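Tail spike protein gp49 (Pseudomonas phage LKA1, PDB 4RU4) acts as the tailspike of the phage, probably a lyase that cleaves the O-specific polysaccharide of the host envelope during virus entry. Local coordinates at residues T549-S554 and T590-W595; A556-G561 and T583-A588; M512-G517 and N594-I599; V562-P567 and G576-D581. One frame throughout, in Å; residues are numbered along the deposited sequence.

Interaction 1 (T549-S554 and T590-W595); sequences TKTDRS and TNQLNW
Strands 549-551 and 590-595 run antiparallel, with Thr549-Asn594 and Thr551-Gln592 as hydrogen-bonded pairs and Lys550-Leu593 the non-hydrogen-bonded pair between them; Thr551 N gives the straightest bond, 2.8 Å to Gln592 O at 168°. On the face of Thr551 and Gln592, the Asn594 amide crosses Thr551 at about a right angle, and its ND2 reaches Thr551 OG1 (2.9 Å), the hydroxyl oxygen lying about 30° out of the Asn594 amide plane. That hydroxyl also donates to Asp552 OD2, whose carboxylate forms a salt bridge with Arg518. Lys550 points to the opposite face of this sheet of the C-terminal Ig-like domain: with CG anti to the backbone N (chi1 158°) and an extended chain, it brings NZ to Asn591 OD1 at 2.8 Å, and Ser554 O and Val560 O also accept from it. Arg553 bends at chi2 and chi3 to hold Thr590 side-on, NE to the carbonyl O at 2.8 Å and NH2 to OG1 at 2.9 Å, both in the guanidinium plane. Strand 510-522 pairs with the other edge of 590-600, Leu577 of strand 572-578 packs on Lys550 and Asn591, and a second subunit binds Thr549 and Asn594 through Gln547 and Val546.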
loop_
_atom_site.group_PDB
_atom_site.type_symbol
_atom_site.label_atom_id
_atom_site.label_comp_id
_atom_site.label_asym_id
_atom_site.label_seq_id
_atom_site.Cartn_x
_atom_site.Cartn_y
_atom_site.Cartn_z
ATOM N N THR B 549 17.913 13.473 -38.665
ATOM C CA THR B 549 19.278 13.131 -39.034
ATOM C C THR B 549 19.268 12.104 -40.159
ATOM O O THR B 549 18.431 11.199 -40.167
ATOM C CB THR B 549 20.052 12.574 -37.802
ATOM O OG1 THR B 549 20.186 13.610 -36.816
ATOM C CG2 THR B 549 21.435 12.045 -38.187
ATOM N N LYS B 550 20.180 12.249 -41.122
ATOM C CA LYS B 550 20.332 11.259 -42.193
ATOM C C LYS B 550 21.265 10.139 -41.743
ATOM O O LYS B 550 22.356 10.405 -41.201
ATOM C CB LYS B 550 20.918 11.914 -43.456
ATOM C CG LYS B 550 21.596 10.917 -44.424
ATOM C CD LYS B 550 21.998 11.611 -45.720
ATOM C CE LYS B 550 23.124 10.905 -46.431
ATOM N NZ LYS B 550 23.126 11.242 -47.875
ATOM N N THR B 551 20.830 8.894 -41.948
ATOM C CA THR B 551 21.681 7.733 -41.720
ATOM C C THR B 551 21.742 6.727 -42.896
ATOM O O THR B 551 20.946 6.779 -43.860
ATOM C CB THR B 551 21.284 6.949 -40.444
ATOM O OG1 THR B 551 20.061 6.246 -40.677
ATOM C CG2 THR B 551 21.154 7.886 -39.225
ATOM N N ASP B 552 22.728 5.841 -42.822
ATOM C CA ASP B 552 22.835 4.684 -43.711
ATOM C C ASP B 552 23.083 4.996 -45.186
ATOM O O ASP B 552 22.773 4.202 -46.089
ATOM C CB ASP B 552 21.662 3.728 -43.474
ATOM C CG ASP B 552 21.694 3.152 -42.071
ATOM O OD1 ASP B 552 22.524 2.249 -41.841
ATOM O OD2 ASP B 552 20.954 3.644 -41.185
ATOM N N ARG B 553 23.698 6.149 -45.406
ATOM C CA ARG B 553 24.205 6.531 -46.711
ATOM C C ARG B 553 25.161 7.691 -46.422
ATOM O O ARG B 553 24.954 8.451 -45.464
ATOM C CB ARG B 553 23.059 7.005 -47.622
ATOM C CG ARG B 553 23.522 7.400 -49.047
ATOM C CD ARG B 553 24.007 6.177 -49.816
ATOM N NE ARG B 553 22.919 5.214 -49.974
ATOM C CZ ARG B 553 23.010 4.052 -50.614
ATOM N NH1 ARG B 553 24.149 3.684 -51.193
ATOM N NH2 ARG B 553 21.950 3.263 -50.683
ATOM N N SER B 554 26.221 7.823 -47.206
ATOM C CA SER B 554 27.080 8.985 -47.039
ATOM C C SER B 554 26.850 9.952 -48.199
ATOM O O SER B 554 25.863 10.661 -48.190
ATOM C CB SER B 554 28.549 8.566 -46.902
ATOM O OG SER B 554 28.731 7.790 -45.721
ATOM N N THR B 590 19.218 5.340 -51.722
ATOM C CA THR B 590 18.416 5.422 -50.516
ATOM C C THR B 590 19.149 6.148 -49.391
ATOM O O THR B 590 20.366 6.164 -49.346
ATOM C CB THR B 590 18.039 4.031 -50.023
ATOM O OG1 THR B 590 19.239 3.286 -49.777
ATOM C CG2 THR B 590 17.212 3.318 -51.106
ATOM N N ASN B 591 18.371 6.756 -48.505
ATOM C CA ASN B 591 18.856 7.414 -47.305
ATOM C C ASN B 591 17.793 7.173 -46.248
ATOM O O ASN B 591 16.606 7.096 -46.577
ATOM C CB ASN B 591 18.974 8.926 -47.513
ATOM C CG ASN B 591 19.795 9.292 -48.738
ATOM O OD1 ASN B 591 20.954 9.707 -48.625
ATOM N ND2 ASN B 591 19.191 9.145 -49.921
ATOM N N GLN B 592 18.191 7.067 -44.983
ATOM C CA GLN B 592 17.216 6.947 -43.901
ATOM C C GLN B 592 17.126 8.271 -43.146
ATOM O O GLN B 592 18.116 8.705 -42.539
ATOM C CB GLN B 592 17.623 5.826 -42.924
ATOM C CG GLN B 592 17.679 4.435 -43.527
ATOM C CD GLN B 592 16.309 3.929 -43.980
ATOM O OE1 GLN B 592 15.285 4.413 -43.535
ATOM N NE2 GLN B 592 16.299 2.966 -44.866
ATOM N N LEU B 593 15.961 8.915 -43.194
ATOM C CA LEU B 593 15.714 10.111 -42.403
ATOM C C LEU B 593 15.175 9.697 -41.021
ATOM O O LEU B 593 14.057 9.196 -40.903
ATOM C CB LEU B 593 14.759 11.080 -43.132
ATOM C CG LEU B 593 15.293 11.563 -44.496
ATOM C CD1 LEU B 593 14.442 12.732 -45.046
ATOM C CD2 LEU B 593 16.767 11.965 -44.381
ATOM N N ASN B 594 16.015 9.845 -40.003
ATOM C CA ASN B 594 15.680 9.491 -38.621
ATOM C C ASN B 594 15.079 10.723 -37.945
ATOM O O ASN B 594 15.774 11.730 -37.736
ATOM C CB ASN B 594 16.950 9.116 -37.844
ATOM C CG ASN B 594 17.566 7.787 -38.279
ATOM O OD1 ASN B 594 17.832 6.931 -37.441
ATOM N ND2 ASN B 594 17.803 7.615 -39.593
ATOM N N TRP B 595 13.794 10.673 -37.623
ATOM C CA TRP B 595 13.115 11.875 -37.128
ATOM C C TRP B 595 12.568 11.595 -35.754
ATOM O O TRP B 595 12.295 10.429 -35.397
ATOM C CB TRP B 595 11.963 12.276 -38.080
ATOM C CG TRP B 595 10.811 11.289 -38.010
ATOM C CD1 TRP B 595 10.678 10.151 -38.749
ATOM C CD2 TRP B 595 9.668 11.341 -37.139
ATOM N NE1 TRP B 595 9.521 9.484 -38.403
ATOM C CE2 TRP B 595 8.884 10.188 -37.412
ATOM C CE3 TRP B 595 9.241 12.234 -36.144
ATOM C CZ2 TRP B 595 7.681 9.915 -36.746
ATOM C CZ3 TRP B 595 8.049 11.967 -35.471
ATOM C CH2 TRP B 595 7.279 10.802 -35.780
HETATM O O HOH W 1 19.822 3.818 -46.943
#

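Interaction 2 (A556-G561 and T583-A588); sequences AGNRVG and TNFSSA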
loop_
_atom_site.group_PDB
_atom_site.type_symbol
_atom_site.label_atom_id
_atom_site.label_comp_id
_atom_site.label_asym_id
_atom_site.label_seq_id
_atom_site.Cartn_x
_atom_site.Cartn_y
_atom_site.Cartn_z
ATOM N N ALA B 556 25.345 10.899 -51.591
ATOM C CA ALA B 556 24.422 10.459 -52.621
ATOM C C ALA B 556 24.964 10.921 -53.984
ATOM O O ALA B 556 24.457 11.881 -54.586
ATOM C CB ALA B 556 23.021 11.009 -52.357
ATOM N N GLY B 557 26.010 10.246 -54.455
ATOM C CA GLY B 557 26.738 10.697 -55.626
ATOM C C GLY B 557 27.665 11.856 -55.281
ATOM O O GLY B 557 28.841 11.655 -54.927
ATOM N N ASN B 558 27.131 13.073 -55.354
ATOM C CA ASN B 558 27.937 14.283 -55.193
ATOM C C ASN B 558 27.719 15.096 -53.907
ATOM O O ASN B 558 28.455 16.054 -53.658
ATOM C CB ASN B 558 27.681 15.212 -56.387
ATOM C CG ASN B 558 26.244 15.704 -56.438
ATOM O OD1 ASN B 558 25.344 15.070 -55.881
ATOM N ND2 ASN B 558 26.012 16.826 -57.129
ATOM N N ARG B 559 26.684 14.759 -53.131
ATOM C CA ARG B 559 26.284 15.539 -51.943
ATOM C C ARG B 559 25.771 14.609 -50.849
ATOM O O ARG B 559 25.173 13.562 -51.139
ATOM C CB ARG B 559 25.162 16.544 -52.267
ATOM C CG ARG B 559 25.546 17.684 -53.252
ATOM C CD ARG B 559 26.492 18.684 -52.581
ATOM N NE ARG B 559 26.831 19.838 -53.423
ATOM C CZ ARG B 559 27.733 19.828 -54.407
ATOM N NH1 ARG B 559 28.405 18.722 -54.706
ATOM N NH2 ARG B 559 27.956 20.935 -55.102
ATOM N N VAL B 560 25.991 15.006 -49.601
ATOM C CA VAL B 560 25.409 14.317 -48.447
ATOM C C VAL B 560 23.932 14.683 -48.298
ATOM O O VAL B 560 23.075 13.819 -48.132
ATOM C CB VAL B 560 26.112 14.710 -47.146
ATOM C CG1 VAL B 560 25.510 13.917 -45.974
ATOM C CG2 VAL B 560 27.582 14.432 -47.254
ATOM N N GLY B 561 23.654 15.980 -48.363
ATOM C CA GLY B 561 22.329 16.490 -48.122
ATOM C C GLY B 561 22.126 16.888 -46.673
ATOM O O GLY B 561 22.665 16.263 -45.751
ATOM N N THR B 583 22.586 22.364 -55.749
ATOM C CA THR B 583 23.020 21.497 -56.837
ATOM C C THR B 583 22.199 20.201 -56.823
ATOM O O THR B 583 21.939 19.647 -55.757
ATOM C CB THR B 583 24.525 21.167 -56.694
ATOM O OG1 THR B 583 25.291 22.383 -56.724
ATOM C CG2 THR B 583 24.986 20.257 -57.824
ATOM N N ASN B 584 21.774 19.716 -57.989
ATOM C CA ASN B 584 21.110 18.419 -58.021
ATOM C C ASN B 584 21.979 17.296 -57.483
ATOM O O ASN B 584 23.173 17.279 -57.731
ATOM C CB ASN B 584 20.704 18.061 -59.449
ATOM C CG ASN B 584 19.585 18.941 -59.983
ATOM O OD1 ASN B 584 18.853 19.571 -59.222
ATOM N ND2 ASN B 584 19.453 18.985 -61.300
ATOM N N PHE B 585 21.375 16.355 -56.757
ATOM C CA PHE B 585 22.025 15.084 -56.464
ATOM C C PHE B 585 22.429 14.399 -57.786
ATOM O O PHE B 585 21.706 14.469 -58.793
ATOM C CB PHE B 585 21.072 14.170 -55.697
ATOM C CG PHE B 585 20.882 14.547 -54.257
ATOM C CD1 PHE B 585 21.854 14.236 -53.305
ATOM C CD2 PHE B 585 19.718 15.184 -53.848
ATOM C CE1 PHE B 585 21.664 14.578 -51.963
ATOM C CE2 PHE B 585 19.522 15.529 -52.515
ATOM C CZ PHE B 585 20.486 15.210 -51.576
ATOM N N SER B 586 23.575 13.737 -57.794
ATOM C CA SER B 586 24.055 13.117 -59.028
ATOM C C SER B 586 23.775 11.607 -59.110
ATOM O O SER B 586 23.955 11.004 -60.173
ATOM C CB SER B 586 25.549 13.408 -59.239
ATOM O OG SER B 586 26.353 12.789 -58.239
ATOM N N SER B 587 23.332 11.011 -57.997
ATOM C CA SER B 587 22.943 9.593 -57.931
ATOM C C SER B 587 21.563 9.425 -57.291
ATOM O O SER B 587 21.199 10.198 -56.416
ATOM C CB SER B 587 23.933 8.798 -57.077
ATOM O OG SER B 587 25.204 8.790 -57.687
ATOM N N ALA B 588 20.814 8.410 -57.719
ATOM C CA ALA B 588 19.542 8.065 -57.082
ATOM C C ALA B 588 19.753 6.895 -56.127
ATOM O O ALA B 588 19.842 5.740 -56.567
ATOM C CB ALA B 588 18.502 7.703 -58.153
#
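Asn558 reaches across to the 583-588 loop and binds its backbone at two points. Its CB lies 3.3 Å from Ser586 OG, and CG follows past the same hydroxyl. Because chi1 (64°) sets CG between the backbone N and the carbonyl carbon, the amide projects over the facing loop. OD1 accepts from Ser586 N at 2.9 Å, but this bond is bent (132°), and the donor stands well above the carbonyl plane instead of on a lone pair. The same oxygen passes near Phe585 CA. ND2 makes the straighter bond, 2.9 Å to Asn584 O at 159°, with the acceptor close to the amide plane, and it also touches the methyl CG2 of Thr583. One side-chain amide thus serves as donor and acceptor to peptide groups flanking Phe585.

The two segments are irregular loops at the end of the C-terminal Ig-like domain of the tailspike, one leading from strand 545-551 to strand 562-568, the other from 572-578 to 590-600.

The Phe585 ring packs on the other segment: CD1 meets Ala556 CB at 3.6 Å, the carbonyl O of Arg559 lies at its edge in the ring plane, and CZ approaches Gly561 CA. Arg559 bends at chi2 so that one face of its guanidinium is covered near the rim by Thr583 CG2. NH1 returns to Asn558 O (2.9 Å), while NH2 forms a salt bridge with Asp581, whose carboxylate also binds Thr583 OG1. At the other end, Ser587 OG rests 3.2 Å from Gly557 CA.

Interaction 3 (M512-G517 and N594-I599); sequences MPVLGG and NWQAGI
Trp595 lays its indole flat over the backbone of Gly516 and Gly517 in the facing antiparallel strand. Its chi1 of 70° carries the indole across toward that strand, and chi2 of -88° turns the ring face to the glycines. Gly516 CA stands 3.5 Å from the centroid of the six-membered ring, only 6° off its normal, a CH-pi contact; Gly517 N lies over the same face. Leu515 CB touches the far corner, CH2, at 4.2 Å.

At the other end, Met512 and Ile599 run side by side, pointing the same way, with their CB atoms 3.9 Å apart. Met512 CG meets Ile599 CD1; beyond it the chain bends and carries the end of the side chain away from the partner strand. Between the two ends the register slips by one residue, a beta bulge, around Pro513 and Val514. Val514 CA gives a CA-H...O contact to Ala597 O (3.1 Å), which also accepts from Leu515 N (2.9 Å).

Gln596 points to the opposite face from Trp595, its CB 3.4 Å from Leu515 O and its OE1 bound to Gln547 of a second subunit; it also packs on Gln596 of the third. Within the C-terminal Ig-like domain, strand 545-551 pairs with the other edge of 590-600, Tyr538 and Tyr540 cover Leu515, and Leu498 of strand 497-501 packs on Met512 and Pro513.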
loop_
_atom_site.group_PDB
_atom_site.type_symbol
_atom_site.label_atom_id
_atom_site.label_comp_id
_atom_site.label_asym_id
_atom_site.label_seq_id
_atom_site.Cartn_x
_atom_site.Cartn_y
_atom_site.Cartn_z
ATOM N N MET B 512 5.796 16.600 -23.138
ATOM C CA MET B 512 4.929 15.721 -23.940
ATOM C C MET B 512 5.790 14.609 -24.534
ATOM O O MET B 512 6.985 14.821 -24.794
ATOM C CB MET B 512 4.212 16.496 -25.066
ATOM C CG MET B 512 3.257 17.582 -24.559
ATOM S SD MET B 512 1.752 16.850 -23.896
ATOM C CE MET B 512 1.388 17.951 -22.531
ATOM N N PRO B 513 5.201 13.420 -24.727
ATOM C CA PRO B 513 5.982 12.215 -25.053
ATOM C C PRO B 513 6.693 12.334 -26.396
ATOM O O PRO B 513 6.251 13.099 -27.261
ATOM C CB PRO B 513 4.915 11.109 -25.148
ATOM C CG PRO B 513 3.699 11.646 -24.406
ATOM C CD PRO B 513 3.758 13.138 -24.569
ATOM N N VAL B 514 7.751 11.547 -26.564
ATOM C CA VAL B 514 8.540 11.511 -27.793
ATOM C C VAL B 514 7.940 10.520 -28.795
ATOM O O VAL B 514 7.548 9.413 -28.429
ATOM C CB VAL B 514 10.010 11.097 -27.487
ATOM C CG1 VAL B 514 10.877 11.127 -28.749
ATOM C CG2 VAL B 514 10.581 12.015 -26.410
ATOM N N LEU B 515 7.883 10.926 -30.057
ATOM C CA LEU B 515 7.505 10.030 -31.136
ATOM C C LEU B 515 8.627 10.136 -32.152
ATOM O O LEU B 515 9.289 11.163 -32.214
ATOM C CB LEU B 515 6.191 10.473 -31.775
ATOM C CG LEU B 515 4.975 10.279 -30.866
ATOM C CD1 LEU B 515 3.728 10.926 -31.482
ATOM C CD2 LEU B 515 4.769 8.777 -30.618
ATOM N N GLY B 516 8.837 9.092 -32.946
ATOM C CA GLY B 516 9.932 9.110 -33.908
ATOM C C GLY B 516 9.999 7.868 -34.768
ATOM O O GLY B 516 9.251 6.922 -34.555
ATOM N N GLY B 517 10.883 7.871 -35.762
ATOM C CA GLY B 517 10.982 6.722 -36.649
ATOM C C GLY B 517 12.049 6.939 -37.698
ATOM O O GLY B 517 12.750 7.977 -37.693
ATOM N N ASN B 594 16.015 9.845 -40.003
ATOM C CA ASN B 594 15.680 9.491 -38.621
ATOM C C ASN B 594 15.079 10.723 -37.945
ATOM O O ASN B 594 15.774 11.730 -37.736
ATOM C CB ASN B 594 16.950 9.116 -37.844
ATOM C CG ASN B 594 17.566 7.787 -38.279
ATOM O OD1 ASN B 594 17.832 6.931 -37.441
ATOM N ND2 ASN B 594 17.803 7.615 -39.593
ATOM N N TRP B 595 13.794 10.673 -37.623
ATOM C CA TRP B 595 13.115 11.875 -37.128
ATOM C C TRP B 595 12.568 11.595 -35.754
ATOM O O TRP B 595 12.295 10.429 -35.397
ATOM C CB TRP B 595 11.963 12.276 -38.080
ATOM C CG TRP B 595 10.811 11.289 -38.010
ATOM C CD1 TRP B 595 10.678 10.151 -38.749
ATOM C CD2 TRP B 595 9.668 11.341 -37.139
ATOM N NE1 TRP B 595 9.521 9.484 -38.403
ATOM C CE2 TRP B 595 8.884 10.188 -37.412
ATOM C CE3 TRP B 595 9.241 12.234 -36.144
ATOM C CZ2 TRP B 595 7.681 9.915 -36.746
ATOM C CZ3 TRP B 595 8.049 11.967 -35.471
ATOM C CH2 TRP B 595 7.279 10.802 -35.780
ATOM N N GLN B 596 12.413 12.650 -34.962
ATOM C CA GLN B 596 11.709 12.508 -33.698
ATOM C C GLN B 596 11.152 13.848 -33.236
ATOM O O GLN B 596 11.588 14.907 -33.686
ATOM C CB GLN B 596 12.605 11.880 -32.630
ATOM C CG GLN B 596 13.769 12.766 -32.157
ATOM C CD GLN B 596 14.782 11.937 -31.423
ATOM O OE1 GLN B 596 15.461 11.108 -32.023
ATOM N NE2 GLN B 596 14.828 12.085 -30.108
ATOM N N ALA B 597 10.173 13.787 -32.344
ATOM C CA ALA B 597 9.406 14.968 -31.966
ATOM C C ALA B 597 9.041 14.825 -30.491
ATOM O O ALA B 597 8.743 13.712 -30.028
ATOM C CB ALA B 597 8.104 15.058 -32.834
ATOM N N GLY B 598 9.035 15.935 -29.752
ATOM C CA GLY B 598 8.607 15.898 -28.367
ATOM C C GLY B 598 8.543 17.316 -27.831
ATOM O O GLY B 598 8.889 18.252 -28.558
ATOM N N ILE B 599 8.049 17.491 -26.600
ATOM C CA ILE B 599 8.071 18.809 -26.001
ATOM C C ILE B 599 8.760 18.700 -24.639
ATOM O O ILE B 599 8.431 17.822 -23.847
ATOM C CB ILE B 599 6.668 19.461 -25.946
ATOM C CG1 ILE B 599 6.064 19.594 -27.371
ATOM C CG2 ILE B 599 6.765 20.852 -25.310
ATOM C CD1 ILE B 599 4.541 20.065 -27.417
#

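Interaction 4 (V562-P567 and G576-D581); sequences VAIANP and GLFTDD
Gly576 pairs with Ile564 through two backbone bonds, each 2.9 Å: its N donates to Ile564 O, and its O accepts from Ile564 N. Its carbonyl oxygen also receives a CA-H...O contact from Ala563. The Phe578 ring lies on the face beside Gly576. Leu577, paired with Ala563 without hydrogen bonds, sends its side chain to the other face. There its CG is directed away from its own backbone N (chi1 -178°), and CD1 doubles back to the peptide of Val562, 3.8 Å from its N.

Phe578 restores the hydrogen-bonded pairing: its O accepts from Val562 N at 2.7 Å, and its N donates to Val562 O at 3.1 Å. On the face it shares with Val562 and Ile564, its ring crosses the Ile564 side chain at about a right angle, CE1 meeting Ile564 CD1 at 3.6 Å. A chi1 of 63° turns the longer branch of Ile564, CG1 and CD1, toward the ring.

Past the strand, Asp580 lays its CB obliquely against Val562 CG2 at 3.9 Å. Its carboxylate looks to the trimer: OD1 accepts from Gly561 N of the third subunit and OD2 from Asp580 N of that third subunit. Arg553 of the third subunit packs on Asn566, which precedes a cis peptide to Pro567. The contact is part of the beta hairpin 562-568/572-578; with strand 529-535 on the other edge of 572-578, it makes a three-stranded antiparallel sheet in the C-terminal Ig-like domain.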
loop_
_atom_site.group_PDB
_atom_site.type_symbol
_atom_site.label_atom_id
_atom_site.label_comp_id
_atom_site.label_asym_id
_atom_site.label_seq_id
_atom_site.Cartn_x
_atom_site.Cartn_y
_atom_site.Cartn_z
ATOM N N VAL B 562 21.334 17.937 -46.479
ATOM C CA VAL B 562 21.031 18.469 -45.162
ATOM C C VAL B 562 19.604 18.090 -44.800
ATOM O O VAL B 562 18.653 18.478 -45.482
ATOM C CB VAL B 562 21.200 20.027 -45.154
ATOM C CG1 VAL B 562 20.915 20.607 -43.771
ATOM C CG2 VAL B 562 22.613 20.412 -45.622
ATOM N N ALA B 563 19.465 17.320 -43.726
ATOM C CA ALA B 563 18.186 16.848 -43.238
ATOM C C ALA B 563 17.493 17.948 -42.438
ATOM O O ALA B 563 18.077 18.486 -41.495
ATOM C CB ALA B 563 18.399 15.603 -42.332
ATOM N N ILE B 564 16.245 18.245 -42.806
ATOM C CA ILE B 564 15.422 19.261 -42.143
ATOM C C ILE B 564 13.987 18.766 -42.067
ATOM O O ILE B 564 13.684 17.655 -42.492
ATOM C CB ILE B 564 15.433 20.595 -42.916
ATOM C CG1 ILE B 564 14.817 20.396 -44.311
ATOM C CG2 ILE B 564 16.883 21.152 -43.026
ATOM C CD1 ILE B 564 14.644 21.715 -45.144
ATOM N N ALA B 565 13.108 19.578 -41.495
ATOM C CA ALA B 565 11.673 19.333 -41.610
ATOM C C ALA B 565 11.018 20.660 -42.000
ATOM O O ALA B 565 11.214 21.673 -41.334
ATOM C CB ALA B 565 11.105 18.850 -40.301
ATOM N N ASN B 566 10.234 20.657 -43.059
ATOM C CA ASN B 566 9.573 21.891 -43.482
ATOM C C ASN B 566 8.376 21.544 -44.323
ATOM O O ASN B 566 8.569 21.001 -45.391
ATOM C CB ASN B 566 10.518 22.761 -44.337
ATOM C CG ASN B 566 9.891 24.113 -44.693
ATOM O OD1 ASN B 566 8.964 24.572 -44.011
ATOM N ND2 ASN B 566 10.406 24.770 -45.729
ATOM N N PRO B 567 7.146 21.835 -43.838
ATOM C CA PRO B 567 6.901 22.467 -42.523
ATOM C C PRO B 567 6.844 21.469 -41.358
ATOM O O PRO B 567 7.015 20.255 -41.589
ATOM C CB PRO B 567 5.508 23.057 -42.685
ATOM C CG PRO B 567 4.805 22.037 -43.610
ATOM C CD PRO B 567 5.892 21.660 -44.610
ATOM N N GLY B 576 12.796 16.366 -44.940
ATOM C CA GLY B 576 13.462 16.727 -46.175
ATOM C C GLY B 576 14.952 16.484 -46.169
ATOM O O GLY B 576 15.592 16.596 -45.130
ATOM N N LEU B 577 15.506 16.162 -47.336
ATOM C CA LEU B 577 16.953 16.077 -47.503
ATOM C C LEU B 577 17.317 16.973 -48.694
ATOM O O LEU B 577 16.858 16.712 -49.806
ATOM C CB LEU B 577 17.373 14.629 -47.787
ATOM C CG LEU B 577 18.885 14.394 -47.936
ATOM C CD1 LEU B 577 19.579 14.587 -46.593
ATOM C CD2 LEU B 577 19.194 13.003 -48.525
ATOM N N PHE B 578 18.100 18.029 -48.450
ATOM C CA PHE B 578 18.317 19.108 -49.439
ATOM C C PHE B 578 19.819 19.329 -49.577
ATOM O O PHE B 578 20.510 19.477 -48.571
ATOM C CB PHE B 578 17.718 20.441 -48.947
ATOM C CG PHE B 578 16.217 20.541 -49.041
ATOM C CD1 PHE B 578 15.397 19.822 -48.187
ATOM C CD2 PHE B 578 15.630 21.410 -49.968
ATOM C CE1 PHE B 578 14.005 19.939 -48.250
ATOM C CE2 PHE B 578 14.253 21.528 -50.049
ATOM C CZ PHE B 578 13.430 20.782 -49.189
ATOM N N THR B 579 20.352 19.373 -50.795
ATOM C CA THR B 579 21.785 19.661 -50.918
ATOM C C THR B 579 21.955 21.094 -50.409
ATOM O O THR B 579 21.048 21.929 -50.606
ATOM C CB THR B 579 22.298 19.525 -52.367
ATOM O OG1 THR B 579 21.710 20.540 -53.203
ATOM C CG2 THR B 579 21.966 18.129 -52.927
ATOM N N ASP B 580 23.056 21.397 -49.720
ATOM C CA ASP B 580 23.111 22.724 -49.081
ATOM C C ASP B 580 23.086 23.841 -50.139
ATOM O O ASP B 580 22.444 24.882 -49.942
ATOM C CB ASP B 580 24.335 22.875 -48.174
ATOM C CG ASP B 580 24.239 24.096 -47.255
ATOM O OD1 ASP B 580 23.130 24.396 -46.712
ATOM O OD2 ASP B 580 25.279 24.764 -47.074
ATOM N N ASP B 581 23.754 23.596 -51.270
ATOM C CA ASP B 581 23.927 24.634 -52.284
ATOM C C ASP B 581 22.941 24.592 -53.459
ATOM O O ASP B 581 23.039 25.405 -54.388
ATOM C CB ASP B 581 25.400 24.699 -52.764
ATOM C CG ASP B 581 25.791 23.520 -53.646
ATOM O OD1 ASP B 581 24.991 22.578 -53.828
ATOM O OD2 ASP B 581 26.928 23.525 -54.138
#

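How the interactions relate
From the N terminus, strand 510-522 comes first; interaction 3 closes the longest loop by pairing it with the final strand, 590-600. Interaction 1 then joins strand 545-551 to the same final strand, sharing Asn594 and Trp595 with interaction 3, so 590-600 lies between two antiparallel neighbours. Interactions 3 and 1 thus end on one strand; interaction 2 lies within both loops and the hairpin of interaction 4 within interaction 2, with no crossing. Leu593 packs against Gly576 of the hairpin, bringing the two sheets of the C-terminal Ig-like domain together, while Phe585 against Thr579 joins the loops of interaction 2 to the end of interaction 4.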